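PDB 6D2Y: PbSGBP-B lipoprotein from Prevotella bryantii B14, which probably binds polysaccharide at the bacterial surface, as a lipoprotein component of a polysaccharide utilization locus. Local coordinates for residues 221-226 and 297-302; 238-243 and 280-285; 309-314 and 454-459; 332-337 and 422-427. One frame throughout, in Å; residues are numbered along the deposited sequence.

Contact 1. Residues 221-226 and 297-302; sequences GMLFDF and PRLCDV. With MG (magnesium ion), chain B.
The Phe224 ring overlaps the isopropyl end of Leu299, the two side chains crossing at roughly a right angle. Both methyls of Leu299 reach the ring's far rim: CD2 comes to 3.5 Å from Phe224 CZ, while CD1 stays 3.9 Å from Phe224 CE1. With chi1 at -53°, Phe224 CG lies opposite its own carbonyl carbon, and this brings the ring tip to Leu299 although the bond leaving the backbone does not aim at it. Leu223 crosses Leu299 at about a right angle closer to the helix backbone, its CD2 3.8 Å from Leu299 O and 4.2 Å from Leu299 CB. Further along, Val302 CG1 packs 3.6 Å from Met222 O. No direct hydrogen bond joins the segments; instead water 1 donates to both Met222 O and Val302 O, each at 2.9 Å. Residue 222 is modelled as selenomethionine. Tyr282 sets an edge-to-face contact with Phe224, and Leu424 touches both Phe224 and Leu299, so the apolar cluster is buried. Leu223 and Phe224 both face Ile454, which makes a classic beta bulge. Just beyond it, Asp225 O binds the magnesium ion at 2.4 Å, in a site completed by water 2, Asp227, Ser255, Asn257 and Asp452: a bulged strand end leading directly into a metal-binding loop.

Contact 2. Residues 238-243 and 280-285; sequences GNSGWH and FEYWAG
Glu281 OE1 is gripped by two consecutive backbone amides. Trp242 N, at 2.9 Å, meets it nearly along its C-O axis, whereas His243 N donates from above the carboxylate plane with an almost straight N-H...O angle of 172°. The other oxygen, OE2, uses its syn lone pair to take the hydrogen of His243 ND1 at 2.7 Å, and this oxygen lies in the imidazole plane although ring and carboxylate are turned 68° apart. Ser279 OG also bonds to OE2. A bend at chi2 brings the carboxylate of Glu281 to the 242-243 backbone. Alongside, Ser240 and Tyr282 form a single beta bridge: Ser240 N donates to Glu281 O at 3.0 Å and Trp283 N returns a bond to Ser240 O. Ser240 OG, opposite its backbone nitrogen, donates to Trp283 O. Gly241 CA sits over the six-membered ring of Trp283 in a CH-pi contact, 3.7 Å from the centroid. The edge of that indole points at the face of Trp242 in a T-shaped pair with planes at 70°, while its NE1 bonds to Asn425 OD1. Three N-H groups converging on one carboxylate are consistent with an ionised Glu281; together their bonds tie residues 242-243 to strand 280-282.

Contact 3. Residues 309-314 and 454-459; sequences TNKSLK and IRVVPN
Strands 311-314 and 454-458 run antiparallel, their axes approaching to 4.5 Å with 150° between their directions. Two hydrogen-bonded pairs, Ser312 with Val457 and Lys314 with Arg455, alternate with the non-hydrogen-bonded pairs Lys311-Pro458 and Leu313-Val456. Lys314 N to Arg455 O, at 2.7 Å, is nearly straight (173°). Asn459 N to Asn310 O, at 2.8 Å, extends the pairing past the strand ends. On the face carrying Lys314 and Arg455, the lysine chain is extended beyond CG and crosses Val457, its CD 3.6 Å from Val457 CG1. Lys314 CB lies over one face of the Arg455 guanidinium. Both cations reach Glu141 by salt bridges, and Arg455 has a second carboxylate partner in Glu316. Water 5 also links Lys314 NZ, at 3.0 Å, to Pro458 O. On the opposite face, Leu313 CD1 lies alongside Ile454 CG2 at 3.9 Å, both side chains pointing the same way. Leu313 is covered by Ile332 and Phe334 of strand 330-335. While the Lys314 and Arg455 face is tied to Glu141, the packing of the Leu313 face on a second sheet is what defines a beta sandwich.

Contact 4. Residues 332-337 and 422-427; sequences IIFGSP and SSLNIF
From CB outward, Phe334 runs past the backbone of strand 423-427 and ends against Leu424. Its CB lies 4.0 Å from Ser423 O, and ring atom CD1 closes on the same oxygen to 3.5 Å. The rest of the ring faces a single methyl: Leu424 CD1 stands 3.6 Å from the centroid and 9° off the ring normal, a CH-pi contact centred on the face, so every ring carbon is at a similar distance from it. In Leu424, CG lies opposite the backbone N (chi1 178°), and the second torsion then turns CD1 toward strand 332-335. The same methyl also touches Ile332 CG2 at 3.7 Å, side by side and pointing alike. Phe334 has a further edge-to-face partner in Phe421.

The two strands are antiparallel, with 162° between their directions, in a four-stranded sheet of the sandwich; the face bearing Ile332, Phe334 and Leu424 is the inner one, turned to the sheet that contains strand 311-318. Ile333 and Asn425 form a hydrogen-bonded pair, Ile333 N to Asn425 O and Asn425 N to Ile333 O. On this opposite face Ile333 CD1 packs 3.8 Å from Asn425 CB. At the strand end the register breaks: Gly335 O accepts from both Ser423 N, at 2.9 Å, and Ser422 N, at 3.1 Å, the signature of a classic beta bulge at Ser422-Ser423. Beyond it, Ser422 OG touches Pro337 CD at 3.2 Å, and its hydrogen bond goes to Asn419 O.

Contacts 2 and 4 share one sheet: Phe280 N bonds to Ile426 O at 2.8 Å. Contacts 1 and 3 share the other, where Leu223 N meets Ile454 O at 2.9 Å. The sheets face each other through Leu313 CD2 and Ile332 CG2, 3.7 Å apart, joining contacts 3 and 4, while the short, weakly bonded helix of contact 1 reaches contact 4 by Leu299 N to Ser422 O at 3.0 Å. Contacts 1 and 2 meet where Tyr282 OH bonds to Pro297 O at 2.7 Å. The magnesium ion bound by contact 1 lies about 9 Å from the side chain of Ile454 (contact 3), 11 Å from Gly238 (contact 2) and 14 Å from the Ile426 side chain (contact 4).

Contact 1. Residues 221-226 and 297-302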
loop_
_atom_site.group_PDB
_atom_site.type_symbol
_atom_site.label_atom_id
_atom_site.label_comp_id
_atom_site.label_asym_id
_atom_site.label_seq_id
_atom_site.Cartn_x
_atom_site.Cartn_y
_atom_site.Cartn_z
ATOM N N GLY A 221 15.585 -0.738 3.080
ATOM C CA GLY A 221 15.635 -1.843 2.140
ATOM C C GLY A 221 15.996 -1.414 0.742
ATOM O O GLY A 221 15.590 -2.059 -0.230
HETATM N N MSE A 222 16.735 -0.321 0.624
HETATM C CA MSE A 222 17.138 0.264 -0.646
HETATM C C MSE A 222 17.971 -0.692 -1.535
HETATM O O MSE A 222 19.010 -1.194 -1.112
HETATM C CB MSE A 222 17.905 1.567 -0.368
HETATM C CG MSE A 222 18.082 2.355 -1.622
HETATM SE SE MSE A 222 16.407 3.219 -2.097
HETATM C CE MSE A 222 16.217 2.305 -3.753
ATOM N N LEU A 223 17.500 -0.963 -2.754
ATOM C CA LEU A 223 18.209 -1.836 -3.687
ATOM C C LEU A 223 18.786 -1.094 -4.884
ATOM O O LEU A 223 19.964 -1.278 -5.218
ATOM C CB LEU A 223 17.295 -2.968 -4.182
ATOM C CG LEU A 223 16.544 -3.763 -3.109
ATOM C CD1 LEU A 223 15.162 -4.153 -3.598
ATOM C CD2 LEU A 223 17.337 -4.991 -2.709
ATOM N N PHE A 224 17.986 -0.262 -5.553
ATOM C CA PHE A 224 18.452 0.527 -6.696
ATOM C C PHE A 224 17.892 1.939 -6.559
ATOM O O PHE A 224 16.708 2.162 -6.818
ATOM C CB PHE A 224 18.017 -0.078 -8.027
ATOM C CG PHE A 224 18.386 -1.521 -8.206
ATOM C CD1 PHE A 224 17.544 -2.526 -7.766
ATOM C CD2 PHE A 224 19.553 -1.871 -8.862
ATOM C CE1 PHE A 224 17.874 -3.856 -7.948
ATOM C CE2 PHE A 224 19.888 -3.196 -9.050
ATOM C CZ PHE A 224 19.049 -4.190 -8.592
ATOM N N ASP A 225 18.734 2.886 -6.156
ATOM C CA ASP A 225 18.444 4.299 -6.366
ATOM C C ASP A 225 19.290 4.882 -7.488
ATOM O O ASP A 225 19.119 6.053 -7.839
ATOM C CB ASP A 225 18.643 5.096 -5.067
ATOM C CG ASP A 225 20.104 5.297 -4.709
ATOM O OD1 ASP A 225 20.964 4.532 -5.193
ATOM O OD2 ASP A 225 20.392 6.219 -3.918
ATOM N N PHE A 226 20.201 4.079 -8.045
ATOM C CA PHE A 226 21.024 4.410 -9.206
ATOM C C PHE A 226 21.959 5.581 -8.947
ATOM O O PHE A 226 22.478 6.183 -9.891
ATOM C CB PHE A 226 20.154 4.672 -10.440
ATOM C CG PHE A 226 19.219 3.541 -10.756
ATOM C CD1 PHE A 226 19.689 2.391 -11.364
ATOM C CD2 PHE A 226 17.876 3.615 -10.422
ATOM C CE1 PHE A 226 18.838 1.341 -11.647
ATOM C CE2 PHE A 226 17.020 2.565 -10.702
ATOM C CZ PHE A 226 17.506 1.425 -11.312
ATOM N N PRO A 297 26.671 -7.827 -6.118
ATOM C CA PRO A 297 26.256 -8.746 -5.054
ATOM C C PRO A 297 24.826 -9.222 -5.245
ATOM O O PRO A 297 24.041 -8.655 -6.010
ATOM C CB PRO A 297 26.386 -7.897 -3.788
ATOM C CG PRO A 297 26.133 -6.500 -4.267
ATOM C CD PRO A 297 26.703 -6.426 -5.661
ATOM N N ARG A 298 24.494 -10.290 -4.524
ATOM C CA ARG A 298 23.116 -10.755 -4.475
ATOM C C ARG A 298 22.246 -9.704 -3.798
ATOM O O ARG A 298 22.653 -9.073 -2.818
ATOM C CB ARG A 298 23.032 -12.087 -3.726
ATOM C CG ARG A 298 23.529 -13.276 -4.536
ATOM C CD ARG A 298 24.104 -14.385 -3.662
ATOM N NE ARG A 298 23.126 -14.936 -2.728
ATOM C CZ ARG A 298 23.272 -14.933 -1.407
ATOM N NH1 ARG A 298 24.362 -14.415 -0.859
ATOM N NH2 ARG A 298 22.331 -15.455 -0.633
ATOM N N LEU A 299 21.039 -9.507 -4.330
ATOM C CA LEU A 299 20.161 -8.481 -3.779
ATOM C C LEU A 299 19.744 -8.803 -2.349
ATOM O O LEU A 299 19.480 -7.889 -1.560
ATOM C CB LEU A 299 18.935 -8.306 -4.672
ATOM C CG LEU A 299 19.241 -7.745 -6.060
ATOM C CD1 LEU A 299 17.975 -7.644 -6.885
ATOM C CD2 LEU A 299 19.917 -6.387 -5.945
ATOM N N CYS A 300 19.693 -10.088 -1.992
ATOM C CA CYS A 300 19.342 -10.467 -0.627
ATOM C C CYS A 300 20.437 -10.118 0.372
ATOM O O CYS A 300 20.183 -10.128 1.581
ATOM C CB CYS A 300 19.035 -11.961 -0.558
ATOM S SG CYS A 300 20.343 -13.015 -1.217
ATOM N N ASP A 301 21.647 -9.822 -0.101
ATOM C CA ASP A 301 22.710 -9.323 0.760
ATOM C C ASP A 301 22.752 -7.803 0.818
ATOM O O ASP A 301 23.365 -7.247 1.735
ATOM C CB ASP A 301 24.070 -9.847 0.285
ATOM C CG ASP A 301 24.232 -11.335 0.512
ATOM O OD1 ASP A 301 23.677 -11.853 1.506
ATOM O OD2 ASP A 301 24.915 -11.987 -0.304
ATOM N N VAL A 302 22.118 -7.125 -0.141
ATOM C CA VAL A 302 22.077 -5.667 -0.132
ATOM C C VAL A 302 20.973 -5.163 0.789
ATOM O O VAL A 302 21.153 -4.174 1.508
ATOM C CB VAL A 302 21.914 -5.139 -1.569
ATOM C CG1 VAL A 302 21.684 -3.635 -1.568
ATOM C CG2 VAL A 302 23.138 -5.494 -2.398
HETATM MG MG MG B . 17.793 8.043 -8.160
HETATM O O HOH W 1 19.410 -1.879 1.697
HETATM O O HOH W 2 17.321 8.075 -6.201
#

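Contact 2. Residues 238-243 and 280-285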
loop_
_atom_site.group_PDB
_atom_site.type_symbol
_atom_site.label_atom_id
_atom_site.label_comp_id
_atom_site.label_asym_id
_atom_site.label_seq_id
_atom_site.Cartn_x
_atom_site.Cartn_y
_atom_site.Cartn_z
ATOM N N GLY A 238 23.205 -1.141 -11.286
ATOM C CA GLY A 238 22.437 -0.741 -12.445
ATOM C C GLY A 238 22.182 -1.914 -13.365
ATOM O O GLY A 238 21.569 -2.905 -12.961
ATOM N N ASN A 239 22.652 -1.817 -14.603
ATOM C CA ASN A 239 22.529 -2.927 -15.536
ATOM C C ASN A 239 23.460 -4.063 -15.131
ATOM O O ASN A 239 24.612 -3.839 -14.753
ATOM C CB ASN A 239 22.851 -2.467 -16.956
ATOM C CG ASN A 239 21.783 -1.560 -17.532
ATOM O OD1 ASN A 239 20.595 -1.882 -17.501
ATOM N ND2 ASN A 239 22.202 -0.416 -18.062
ATOM N N SER A 240 22.947 -5.290 -15.202
ATOM C CA SER A 240 23.756 -6.478 -14.961
ATOM C C SER A 240 23.123 -7.675 -15.656
ATOM O O SER A 240 22.580 -8.569 -15.002
ATOM C CB SER A 240 23.910 -6.743 -13.464
ATOM O OG SER A 240 24.757 -7.855 -13.234
ATOM N N GLY A 241 23.179 -7.689 -16.983
ATOM C CA GLY A 241 22.541 -8.729 -17.761
ATOM C C GLY A 241 22.866 -8.602 -19.232
ATOM O O GLY A 241 23.961 -8.160 -19.594
ATOM N N TRP A 242 21.917 -8.974 -20.090
ATOM C CA TRP A 242 22.136 -8.936 -21.530
ATOM C C TRP A 242 21.687 -7.623 -22.160
ATOM O O TRP A 242 22.403 -7.064 -22.997
ATOM C CB TRP A 242 21.403 -10.099 -22.201
ATOM C CG TRP A 242 22.149 -11.394 -22.153
ATOM C CD1 TRP A 242 23.457 -11.576 -21.809
ATOM C CD2 TRP A 242 21.628 -12.693 -22.457
ATOM N NE1 TRP A 242 23.782 -12.909 -21.883
ATOM C CE2 TRP A 242 22.677 -13.616 -22.278
ATOM C CE3 TRP A 242 20.377 -13.164 -22.867
ATOM C CZ2 TRP A 242 22.514 -14.982 -22.496
ATOM C CZ3 TRP A 242 20.217 -14.521 -23.080
ATOM C CH2 TRP A 242 21.278 -15.414 -22.894
ATOM N N HIS A 243 20.520 -7.117 -21.774
ATOM C CA HIS A 243 19.900 -5.968 -22.430
ATOM C C HIS A 243 19.951 -4.772 -21.485
ATOM O O HIS A 243 19.127 -4.647 -20.573
ATOM C CB HIS A 243 18.477 -6.317 -22.849
ATOM C CG HIS A 243 18.373 -7.642 -23.538
ATOM N ND1 HIS A 243 17.832 -8.757 -22.934
ATOM C CD2 HIS A 243 18.769 -8.037 -24.771
ATOM C CE1 HIS A 243 17.884 -9.778 -23.772
ATOM N NE2 HIS A 243 18.448 -9.368 -24.894
ATOM N N PHE A 280 14.550 -4.835 -18.052
ATOM C CA PHE A 280 15.657 -4.479 -17.176
ATOM C C PHE A 280 16.103 -5.734 -16.441
ATOM O O PHE A 280 15.269 -6.466 -15.897
ATOM C CB PHE A 280 15.262 -3.390 -16.177
ATOM C CG PHE A 280 16.263 -3.195 -15.074
ATOM C CD1 PHE A 280 16.034 -3.721 -13.813
ATOM C CD2 PHE A 280 17.436 -2.492 -15.299
ATOM C CE1 PHE A 280 16.958 -3.550 -12.793
ATOM C CE2 PHE A 280 18.364 -2.315 -14.284
ATOM C CZ PHE A 280 18.124 -2.845 -13.029
ATOM N N GLU A 281 17.409 -5.989 -16.434
ATOM C CA GLU A 281 17.951 -7.221 -15.877
ATOM C C GLU A 281 19.124 -6.901 -14.965
ATOM O O GLU A 281 20.127 -6.337 -15.415
ATOM C CB GLU A 281 18.382 -8.180 -16.993
ATOM C CG GLU A 281 17.305 -8.455 -18.038
ATOM C CD GLU A 281 17.872 -8.694 -19.430
ATOM O OE1 GLU A 281 19.110 -8.641 -19.593
ATOM O OE2 GLU A 281 17.076 -8.943 -20.361
ATOM N N TYR A 282 18.999 -7.261 -13.689
ATOM C CA TYR A 282 20.126 -7.270 -12.760
ATOM C C TYR A 282 20.376 -8.711 -12.336
ATOM O O TYR A 282 19.598 -9.282 -11.564
ATOM C CB TYR A 282 19.881 -6.389 -11.537
ATOM C CG TYR A 282 21.028 -6.467 -10.548
ATOM C CD1 TYR A 282 22.150 -5.662 -10.693
ATOM C CD2 TYR A 282 21.004 -7.368 -9.489
ATOM C CE1 TYR A 282 23.207 -5.740 -9.807
ATOM C CE2 TYR A 282 22.059 -7.454 -8.599
ATOM C CZ TYR A 282 23.157 -6.637 -8.762
ATOM O OH TYR A 282 24.208 -6.714 -7.877
ATOM N N TRP A 283 21.463 -9.290 -12.828
ATOM C CA TRP A 283 21.861 -10.647 -12.474
ATOM C C TRP A 283 23.085 -10.568 -11.571
ATOM O O TRP A 283 24.075 -9.918 -11.920
ATOM C CB TRP A 283 22.146 -11.476 -13.727
ATOM C CG TRP A 283 21.011 -11.466 -14.719
ATOM C CD1 TRP A 283 19.698 -11.185 -14.461
ATOM C CD2 TRP A 283 21.091 -11.750 -16.122
ATOM N NE1 TRP A 283 18.960 -11.275 -15.616
ATOM C CE2 TRP A 283 19.790 -11.621 -16.649
ATOM C CE3 TRP A 283 22.136 -12.100 -16.982
ATOM C CZ2 TRP A 283 19.508 -11.830 -17.998
ATOM C CZ3 TRP A 283 21.854 -12.307 -18.319
ATOM C CH2 TRP A 283 20.551 -12.172 -18.815
ATOM N N ALA A 284 23.002 -11.206 -10.406
ATOM C CA ALA A 284 24.110 -11.187 -9.461
ATOM C C ALA A 284 25.311 -11.933 -10.028
ATOM O O ALA A 284 25.165 -12.923 -10.752
ATOM C CB ALA A 284 23.686 -11.809 -8.131
ATOM N N GLY A 285 26.500 -11.453 -9.694
ATOM C CA GLY A 285 27.741 -12.023 -10.174
ATOM C C GLY A 285 28.363 -11.176 -11.271
ATOM O O GLY A 285 27.752 -10.259 -11.822
HETATM O O HOH W 3 18.963 -4.069 -17.917
#

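Contact 3. Residues 309-314 and 454-459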
loop_
_atom_site.group_PDB
_atom_site.type_symbol
_atom_site.label_atom_id
_atom_site.label_comp_id
_atom_site.label_asym_id
_atom_site.label_seq_id
_atom_site.Cartn_x
_atom_site.Cartn_y
_atom_site.Cartn_z
ATOM N N THR A 309 7.074 -12.401 3.557
ATOM C CA THR A 309 5.619 -12.344 3.452
ATOM C C THR A 309 5.042 -11.107 4.127
ATOM O O THR A 309 3.892 -10.746 3.854
ATOM C CB THR A 309 4.994 -13.606 4.045
ATOM O OG1 THR A 309 5.708 -13.989 5.226
ATOM C CG2 THR A 309 5.043 -14.740 3.034
ATOM N N ASN A 310 5.809 -10.452 4.999
ATOM C CA ASN A 310 5.396 -9.209 5.636
ATOM C C ASN A 310 6.128 -8.005 5.049
ATOM O O ASN A 310 6.289 -6.982 5.718
ATOM C CB ASN A 310 5.613 -9.285 7.148
ATOM C CG ASN A 310 4.717 -10.310 7.814
ATOM O OD1 ASN A 310 3.654 -10.657 7.294
ATOM N ND2 ASN A 310 5.142 -10.800 8.969
ATOM N N LYS A 311 6.571 -8.113 3.798
ATOM C CA LYS A 311 7.337 -7.054 3.161
ATOM C C LYS A 311 6.810 -6.819 1.752
ATOM O O LYS A 311 6.107 -7.656 1.180
ATOM C CB LYS A 311 8.832 -7.389 3.126
ATOM C CG LYS A 311 9.606 -6.864 4.323
ATOM C CD LYS A 311 10.719 -7.819 4.723
ATOM C CE LYS A 311 11.595 -7.225 5.812
ATOM N NZ LYS A 311 12.560 -8.222 6.353
ATOM N N SER A 312 7.160 -5.659 1.202
ATOM C CA SER A 312 6.667 -5.237 -0.099
ATOM C C SER A 312 7.798 -4.619 -0.904
ATOM O O SER A 312 8.704 -3.989 -0.352
ATOM C CB SER A 312 5.520 -4.223 0.031
ATOM O OG SER A 312 4.409 -4.786 0.704
ATOM N N LEU A 313 7.733 -4.806 -2.220
ATOM C CA LEU A 313 8.614 -4.111 -3.146
ATOM C C LEU A 313 8.003 -2.759 -3.490
ATOM O O LEU A 313 6.818 -2.675 -3.831
ATOM C CB LEU A 313 8.830 -4.940 -4.412
ATOM C CG LEU A 313 9.754 -4.359 -5.483
ATOM C CD1 LEU A 313 11.218 -4.650 -5.173
ATOM C CD2 LEU A 313 9.372 -4.899 -6.851
ATOM N N LYS A 314 8.808 -1.701 -3.388
ATOM C CA LYS A 314 8.355 -0.344 -3.656
ATOM C C LYS A 314 9.335 0.350 -4.587
ATOM O O LYS A 314 10.526 0.028 -4.614
ATOM C CB LYS A 314 8.212 0.478 -2.366
ATOM C CG LYS A 314 6.875 0.341 -1.662
ATOM C CD LYS A 314 6.790 1.317 -0.499
ATOM C CE LYS A 314 5.484 1.179 0.253
ATOM N NZ LYS A 314 5.472 2.013 1.485
ATOM N N ILE A 454 13.988 1.573 -6.265
ATOM C CA ILE A 454 13.531 0.202 -6.068
ATOM C C ILE A 454 14.010 -0.276 -4.703
ATOM O O ILE A 454 15.216 -0.345 -4.445
ATOM C CB ILE A 454 14.046 -0.711 -7.188
ATOM C CG1 ILE A 454 13.711 -0.128 -8.563
ATOM C CG2 ILE A 454 13.475 -2.115 -7.034
ATOM C CD1 ILE A 454 14.506 -0.753 -9.694
ATOM N N ARG A 455 13.069 -0.619 -3.825
ATOM C CA ARG A 455 13.392 -0.993 -2.455
ATOM C C ARG A 455 12.409 -2.051 -1.971
ATOM O O ARG A 455 11.350 -2.267 -2.565
ATOM C CB ARG A 455 13.359 0.226 -1.522
ATOM C CG ARG A 455 12.011 0.944 -1.491
ATOM C CD ARG A 455 12.088 2.263 -0.734
ATOM N NE ARG A 455 10.800 2.954 -0.681
ATOM C CZ ARG A 455 10.388 3.846 -1.578
ATOM N NH1 ARG A 455 11.157 4.161 -2.611
ATOM N NH2 ARG A 455 9.203 4.424 -1.447
ATOM N N VAL A 456 12.770 -2.719 -0.874
ATOM C CA VAL A 456 11.884 -3.658 -0.193
ATOM C C VAL A 456 11.685 -3.177 1.238
ATOM O O VAL A 456 12.658 -2.885 1.945
ATOM C CB VAL A 456 12.414 -5.107 -0.240
ATOM C CG1 VAL A 456 13.796 -5.223 0.390
ATOM C CG2 VAL A 456 11.432 -6.047 0.448
ATOM N N VAL A 457 10.425 -3.093 1.658
ATOM C CA VAL A 457 10.057 -2.382 2.883
ATOM C C VAL A 457 9.015 -3.182 3.632
ATOM O O VAL A 457 8.204 -3.911 3.033
ATOM C CB VAL A 457 9.510 -0.970 2.561
ATOM C CG1 VAL A 457 8.135 -1.052 1.910
ATOM C CG2 VAL A 457 9.496 -0.052 3.777
ATOM N N PRO A 458 9.028 -3.108 4.965
ATOM C CA PRO A 458 7.997 -3.799 5.745
ATOM C C PRO A 458 6.601 -3.307 5.393
ATOM O O PRO A 458 6.387 -2.129 5.107
ATOM C CB PRO A 458 8.357 -3.461 7.196
ATOM C CG PRO A 458 9.812 -3.179 7.164
ATOM C CD PRO A 458 10.092 -2.557 5.830
ATOM N N ASN A 459 5.644 -4.239 5.419
ATOM C CA ASN A 459 4.258 -3.879 5.140
ATOM C C ASN A 459 3.703 -2.941 6.201
ATOM O O ASN A 459 2.791 -2.156 5.922
ATOM C CB ASN A 459 3.401 -5.140 5.034
ATOM C CG ASN A 459 3.618 -5.879 3.733
ATOM O OD1 ASN A 459 4.432 -5.470 2.905
ATOM N ND2 ASN A 459 2.896 -6.977 3.545
HETATM O O HOH W 4 8.687 2.988 1.637
HETATM O O HOH W 5 4.814 -0.606 2.880
#

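Contact 4. Residues 332-337 and 422-427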
loop_
_atom_site.group_PDB
_atom_site.type_symbol
_atom_site.label_atom_id
_atom_site.label_comp_id
_atom_site.label_asym_id
_atom_site.label_seq_id
_atom_site.Cartn_x
_atom_site.Cartn_y
_atom_site.Cartn_z
ATOM N N ILE A 332 7.581 -8.601 -12.732
ATOM C CA ILE A 332 8.719 -8.345 -11.858
ATOM C C ILE A 332 9.128 -9.682 -11.257
ATOM O O ILE A 332 8.415 -10.236 -10.413
ATOM C CB ILE A 332 8.375 -7.311 -10.779
ATOM C CG1 ILE A 332 7.785 -6.054 -11.425
ATOM C CG2 ILE A 332 9.602 -6.963 -9.956
ATOM C CD1 ILE A 332 7.069 -5.141 -10.454
ATOM N N ILE A 333 10.268 -10.214 -11.692
ATOM C CA ILE A 333 10.673 -11.580 -11.371
ATOM C C ILE A 333 11.946 -11.541 -10.536
ATOM O O ILE A 333 12.986 -11.054 -10.998
ATOM C CB ILE A 333 10.892 -12.429 -12.634
ATOM C CG1 ILE A 333 9.810 -12.152 -13.682
ATOM C CG2 ILE A 333 10.915 -13.906 -12.284
ATOM C CD1 ILE A 333 10.298 -11.317 -14.848
ATOM N N PHE A 334 11.867 -12.067 -9.316
ATOM C CA PHE A 334 13.040 -12.328 -8.498
ATOM C C PHE A 334 13.556 -13.731 -8.786
ATOM O O PHE A 334 12.786 -14.639 -9.110
ATOM C CB PHE A 334 12.718 -12.187 -7.010
ATOM C CG PHE A 334 12.748 -10.769 -6.511
ATOM C CD1 PHE A 334 13.955 -10.131 -6.279
ATOM C CD2 PHE A 334 11.572 -10.082 -6.253
ATOM C CE1 PHE A 334 13.991 -8.832 -5.813
ATOM C CE2 PHE A 334 11.601 -8.782 -5.785
ATOM C CZ PHE A 334 12.812 -8.155 -5.566
ATOM N N GLY A 335 14.862 -13.904 -8.663
ATOM C CA GLY A 335 15.475 -15.179 -8.992
ATOM C C GLY A 335 16.656 -15.484 -8.104
ATOM O O GLY A 335 17.351 -14.581 -7.626
ATOM N N SER A 336 16.879 -16.772 -7.884
ATOM C CA SER A 336 18.014 -17.298 -7.149
ATOM C C SER A 336 19.198 -17.495 -8.084
ATOM O O SER A 336 19.039 -17.522 -9.308
ATOM C CB SER A 336 17.637 -18.624 -6.488
ATOM O OG SER A 336 17.431 -19.638 -7.457
ATOM N N PRO A 337 20.413 -17.625 -7.541
ATOM C CA PRO A 337 21.560 -17.952 -8.402
ATOM C C PRO A 337 21.390 -19.271 -9.127
ATOM O O PRO A 337 21.985 -19.455 -10.201
ATOM C CB PRO A 337 22.737 -18.000 -7.417
ATOM C CG PRO A 337 22.305 -17.172 -6.273
ATOM C CD PRO A 337 20.831 -17.407 -6.145
ATOM N N SER A 422 18.032 -12.863 -5.172
ATOM C CA SER A 422 19.405 -12.525 -5.533
ATOM C C SER A 422 19.494 -11.700 -6.813
ATOM O O SER A 422 20.314 -10.777 -6.898
ATOM C CB SER A 422 20.239 -13.797 -5.687
ATOM O OG SER A 422 20.002 -14.713 -4.633
ATOM N N SER A 423 18.674 -12.024 -7.813
ATOM C CA SER A 423 18.617 -11.282 -9.063
ATOM C C SER A 423 17.197 -10.785 -9.297
ATOM O O SER A 423 16.232 -11.300 -8.726
ATOM C CB SER A 423 19.081 -12.138 -10.245
ATOM O OG SER A 423 20.402 -12.604 -10.048
ATOM N N LEU A 424 17.077 -9.772 -10.155
ATOM C CA LEU A 424 15.793 -9.138 -10.415
ATOM C C LEU A 424 15.649 -8.836 -11.897
ATOM O O LEU A 424 16.554 -8.262 -12.509
ATOM C CB LEU A 424 15.639 -7.844 -9.608
ATOM C CG LEU A 424 14.330 -7.096 -9.853
ATOM C CD1 LEU A 424 13.165 -7.858 -9.239
ATOM C CD2 LEU A 424 14.403 -5.674 -9.313
ATOM N N ASN A 425 14.507 -9.221 -12.463
ATOM C CA ASN A 425 14.135 -8.877 -13.826
ATOM C C ASN A 425 12.840 -8.077 -13.807
ATOM O O ASN A 425 11.912 -8.399 -13.059
ATOM C CB ASN A 425 13.950 -10.127 -14.691
ATOM C CG ASN A 425 15.220 -10.537 -15.401
ATOM O OD1 ASN A 425 16.321 -10.206 -14.967
ATOM N ND2 ASN A 425 15.072 -11.264 -16.504
ATOM N N ILE A 426 12.790 -7.027 -14.622
ATOM C CA ILE A 426 11.569 -6.266 -14.868
ATOM C C ILE A 426 11.327 -6.311 -16.368
ATOM O O ILE A 426 12.099 -5.734 -17.145
ATOM C CB ILE A 426 11.666 -4.821 -14.360
ATOM C CG1 ILE A 426 12.099 -4.799 -12.892
ATOM C CG2 ILE A 426 10.339 -4.102 -14.557
ATOM C CD1 ILE A 426 11.719 -3.539 -12.152
ATOM N N PHE A 427 10.262 -6.997 -16.778
ATOM C CA PHE A 427 9.994 -7.271 -18.184
ATOM C C PHE A 427 8.539 -6.949 -18.488
ATOM O O PHE A 427 7.631 -7.539 -17.893
ATOM C CB PHE A 427 10.308 -8.733 -18.520
ATOM C CG PHE A 427 10.524 -8.994 -19.986
ATOM C CD1 PHE A 427 10.475 -7.963 -20.908
ATOM C CD2 PHE A 427 10.774 -10.278 -20.441
ATOM C CE1 PHE A 427 10.670 -8.207 -22.255
ATOM C CE2 PHE A 427 10.970 -10.528 -21.786
ATOM C CZ PHE A 427 10.917 -9.492 -22.694
#